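Water-soluble chlorophyll protein (Brassicaceae, PDB 5HPZ) binds chlorophyll in a water-soluble tetramer built on a Kunitz-type beta-trefoil fold, and may also inhibit endopeptidases. Local coordinates at residues K95-D100 / Y135-S140. Residues are numbered along the deposited sequence; the frame is centred on the assembly and turned at random.
Sequences KLWAVD and YKLTTS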
ATOM      1  N   LYS A  95       1.753   2.709 -21.985  1.00 34.43           N
ATOM      2  CA  LYS A  95       2.695   1.704 -21.532  1.00 34.13           C
ATOM      3  C   LYS A  95       4.083   1.819 -22.240  1.00 31.81           C
ATOM      4  O   LYS A  95       4.825   0.865 -22.289  1.00 34.07           O
ATOM      5  CB  LYS A  95       2.049   0.349 -21.772  1.00 36.25           C
ATOM      6  CG  LYS A  95       0.617   0.265 -21.185  1.00 40.80           C
ATOM      7  CD  LYS A  95      -0.019  -1.114 -21.363  1.00 44.08           C
ATOM      8  CE  LYS A  95      -1.537  -1.091 -21.207  1.00 47.45           C
ATOM      9  NZ  LYS A  95      -2.086  -2.476 -21.350  1.00 49.36           N
ATOM     10  N   LEU A  96       4.373   2.943 -22.867  1.00 30.37           N
ATOM     11  CA  LEU A  96       5.663   3.107 -23.547  1.00 37.28           C
ATOM     12  C   LEU A  96       6.725   3.524 -22.543  1.00 31.71           C
ATOM     13  O   LEU A  96       6.473   4.410 -21.723  1.00 31.44           O
ATOM     14  CB  LEU A  96       5.642   4.213 -24.599  1.00 36.12           C
ATOM     15  CG  LEU A  96       4.811   3.993 -25.854  1.00 40.84           C
ATOM     16  CD1 LEU A  96       5.337   4.948 -26.896  1.00 43.06           C
ATOM     17  CD2 LEU A  96       4.905   2.574 -26.358  1.00 43.16           C
ATOM     18  N   TRP A  97       7.905   2.913 -22.660  1.00 27.59           N
ATOM     19  CA  TRP A  97       9.066   3.353 -21.911  1.00 28.03           C
ATOM     20  C   TRP A  97       9.419   4.715 -22.380  1.00 32.28           C
ATOM     21  O   TRP A  97       9.248   5.044 -23.565  1.00 34.16           O
ATOM     22  CB  TRP A  97      10.270   2.434 -22.131  1.00 27.32           C
ATOM     23  CG  TRP A  97      10.148   1.009 -21.632  1.00 26.15           C
ATOM     24  CD1 TRP A  97       9.026   0.298 -21.376  1.00 25.50           C
ATOM     25  CD2 TRP A  97      11.237   0.172 -21.263  1.00 27.57           C
ATOM     26  NE1 TRP A  97       9.356  -0.966 -20.930  1.00 26.86           N
ATOM     27  CE2 TRP A  97      10.707  -1.052 -20.829  1.00 27.03           C
ATOM     28  CE3 TRP A  97      12.616   0.337 -21.285  1.00 26.46           C
ATOM     29  CZ2 TRP A  97      11.520  -2.104 -20.385  1.00 31.21           C
ATOM     30  CZ3 TRP A  97      13.400  -0.678 -20.862  1.00 25.30           C
ATOM     31  CH2 TRP A  97      12.877  -1.875 -20.418  1.00 26.87           C
ATOM     32  N   ALA A  98       9.937   5.515 -21.457  1.00 31.10           N
ATOM     33  CA  ALA A  98      10.327   6.831 -21.756  1.00 30.48           C
ATOM     34  C   ALA A  98      11.283   7.307 -20.680  1.00 31.50           C
ATOM     35  O   ALA A  98      11.291   6.795 -19.586  1.00 28.43           O
ATOM     36  CB  ALA A  98       9.101   7.690 -21.807  1.00 33.85           C
ATOM     37  N   VAL A  99      12.082   8.304 -20.978  1.00 30.29           N
ATOM     38  CA  VAL A  99      13.008   8.847 -20.016  1.00 32.81           C
ATOM     39  C   VAL A  99      12.295   9.969 -19.318  1.00 32.47           C
ATOM     40  O   VAL A  99      11.728  10.808 -19.989  1.00 33.41           O
ATOM     41  CB  VAL A  99      14.253   9.461 -20.695  1.00 35.89           C
ATOM     42  CG1 VAL A  99      15.094  10.259 -19.714  1.00 39.17           C
ATOM     43  CG2 VAL A  99      15.095   8.382 -21.338  1.00 36.88           C
ATOM     44  N   ASP A 100      12.323  10.010 -17.982  1.00 30.83           N
ATOM     45  CA  ASP A 100      11.647  11.077 -17.201  1.00 30.46           C
ATOM     46  C   ASP A 100      12.201  12.437 -17.699  1.00 36.09           C
ATOM     47  O   ASP A 100      13.386  12.676 -17.574  1.00 31.09           O
ATOM     48  CB  ASP A 100      11.927  10.871 -15.703  1.00 30.70           C
ATOM     49  CG  ASP A 100      11.231  11.878 -14.776  1.00 32.69           C
ATOM     50  OD1 ASP A 100      10.335  12.672 -15.182  1.00 31.86           O
ATOM     51  OD2 ASP A 100      11.625  11.853 -13.586  1.00 32.43           O
ATOM     52  N   TYR A 135      22.919  -7.516 -24.876  1.00 34.77           N
ATOM     53  CA  TYR A 135      22.756  -6.193 -25.450  1.00 33.72           C
ATOM     54  C   TYR A 135      22.688  -5.135 -24.381  1.00 33.52           C
ATOM     55  O   TYR A 135      22.653  -5.427 -23.159  1.00 35.61           O
ATOM     56  CB  TYR A 135      21.507  -6.159 -26.314  1.00 34.75           C
ATOM     57  CG  TYR A 135      21.549  -7.130 -27.477  1.00 34.76           C
ATOM     58  CD1 TYR A 135      21.085  -8.432 -27.336  1.00 37.51           C
ATOM     59  CD2 TYR A 135      22.089  -6.768 -28.687  1.00 36.00           C
ATOM     60  CE1 TYR A 135      21.122  -9.329 -28.393  1.00 37.48           C
ATOM     61  CE2 TYR A 135      22.144  -7.659 -29.764  1.00 36.17           C
ATOM     62  CZ  TYR A 135      21.667  -8.933 -29.601  1.00 37.40           C
ATOM     63  OH  TYR A 135      21.691  -9.818 -30.645  1.00 39.91           O
ATOM     64  N   LYS A 136      22.712  -3.896 -24.835  1.00 31.91           N
ATOM     65  CA  LYS A 136      22.405  -2.775 -23.975  1.00 33.04           C
ATOM     66  C   LYS A 136      21.407  -1.940 -24.719  1.00 29.02           C
ATOM     67  O   LYS A 136      21.215  -2.150 -25.924  1.00 30.10           O
ATOM     68  CB  LYS A 136      23.636  -1.946 -23.631  1.00 35.10           C
ATOM     69  CG  LYS A 136      24.270  -1.317 -24.841  1.00 40.00           C
ATOM     70  CD  LYS A 136      25.504  -0.496 -24.496  1.00 42.84           C
ATOM     71  CE  LYS A 136      26.186  -0.121 -25.792  1.00 48.33           C
ATOM     72  NZ  LYS A 136      27.314   0.806 -25.570  1.00 52.36           N
ATOM     73  N   LEU A 137      20.735  -1.070 -23.967  1.00 26.42           N
ATOM     74  CA  LEU A 137      19.754  -0.111 -24.495  1.00 27.94           C
ATOM     75  C   LEU A 137      20.234   1.282 -24.285  1.00 28.84           C
ATOM     76  O   LEU A 137      20.774   1.585 -23.221  1.00 31.66           O
ATOM     77  CB  LEU A 137      18.460  -0.270 -23.767  1.00 28.41           C
ATOM     78  CG  LEU A 137      17.889  -1.685 -23.690  1.00 33.02           C
ATOM     79  CD1 LEU A 137      16.760  -1.649 -22.677  1.00 32.49           C
ATOM     80  CD2 LEU A 137      17.405  -2.081 -25.064  1.00 33.09           C
ATOM     81  N   THR A 138      20.092   2.120 -25.302  1.00 32.37           N
ATOM     82  CA  THR A 138      20.452   3.517 -25.183  1.00 33.24           C
ATOM     83  C   THR A 138      19.266   4.415 -25.507  1.00 31.45           C
ATOM     84  O   THR A 138      18.240   3.969 -26.044  1.00 36.73           O
ATOM     85  CB  THR A 138      21.629   3.957 -26.117  1.00 36.69           C
ATOM     86  OG1 THR A 138      21.193   3.916 -27.470  1.00 36.59           O
ATOM     87  CG2 THR A 138      22.883   3.116 -25.985  1.00 37.61           C
ATOM     88  N   THR A 139      19.425   5.670 -25.118  1.00 33.69           N
ATOM     89  CA  THR A 139      18.482   6.772 -25.331  1.00 37.52           C
ATOM     90  C   THR A 139      19.301   8.021 -25.574  1.00 41.93           C
ATOM     91  O   THR A 139      20.506   8.075 -25.248  1.00 41.00           O
ATOM     92  CB  THR A 139      17.649   7.141 -24.070  1.00 37.21           C
ATOM     93  OG1 THR A 139      18.508   7.710 -23.059  1.00 35.13           O
ATOM     94  CG2 THR A 139      16.974   5.916 -23.504  1.00 37.12           C
ATOM     95  N   SER A 140      18.645   9.075 -26.032  1.00 39.18           N
ATOM     96  CA  SER A 140      19.371  10.315 -26.221  1.00 37.81           C
ATOM     97  C   SER A 140      19.749  10.942 -24.877  1.00 40.92           C
ATOM     98  O   SER A 140      20.556  11.870 -24.822  1.00 41.43           O
ATOM     99  CB  SER A 140      18.531  11.264 -27.028  1.00 41.25           C
ATOM    100  OG  SER A 140      17.326  11.588 -26.348  1.00 38.96           O
TER
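Val99 and Thr139 meet methyl to methyl: CG2 of Val99 lies 3.8 Å from CG2 of Thr139. The same valine branch also stands 3.9 Å from Thr139 OG1, so it rests against both arms of the threonine fork, and the two side chains meet at a slant. In each residue CG2 is anti to the carbonyl carbon. That leaves Thr139 OG1 between the backbone N and the carbonyl carbon (chi1 68°), where it hydrogen-bonds to Gly142 O. The hydroxyl is therefore satisfied within its own hairpin, while its methyl packs on Val99.

Two residues back on each strand a second pair meets, also through apolar atoms. The six-membered end of the Trp97 indole reaches Leu137 with its CZ3 atom 3.9 Å from Leu137 CD1. The methyl approaches the ring obliquely, and the two side chains cross at about a right angle. No hydrogen bond links the segments; with the backbones 7.9 Å apart between Val99 CA and Thr139 CA, and the touching parts, 97 to 99 and 137 to 139, running 51° apart, this is a join between sheets made by side chains.

The contact lies in the buried interior of the beta-trefoil, with the side chain of Trp97 about 11 Å from a bound 13'2-hydroxyl-chlorophyll a. Strand 97-99 pairs antiparallel with 111-113, whereas 135-139 runs between 124-128 and 142-148. Round the indole stand Phe82 and Ile80 from strand 78-82, Phe124 from 124-128 and Leu157 from 155-160. Leu137 leans on Ile126, and Thr139 touches Phe124 and Ala159, the latter from strand 155-160.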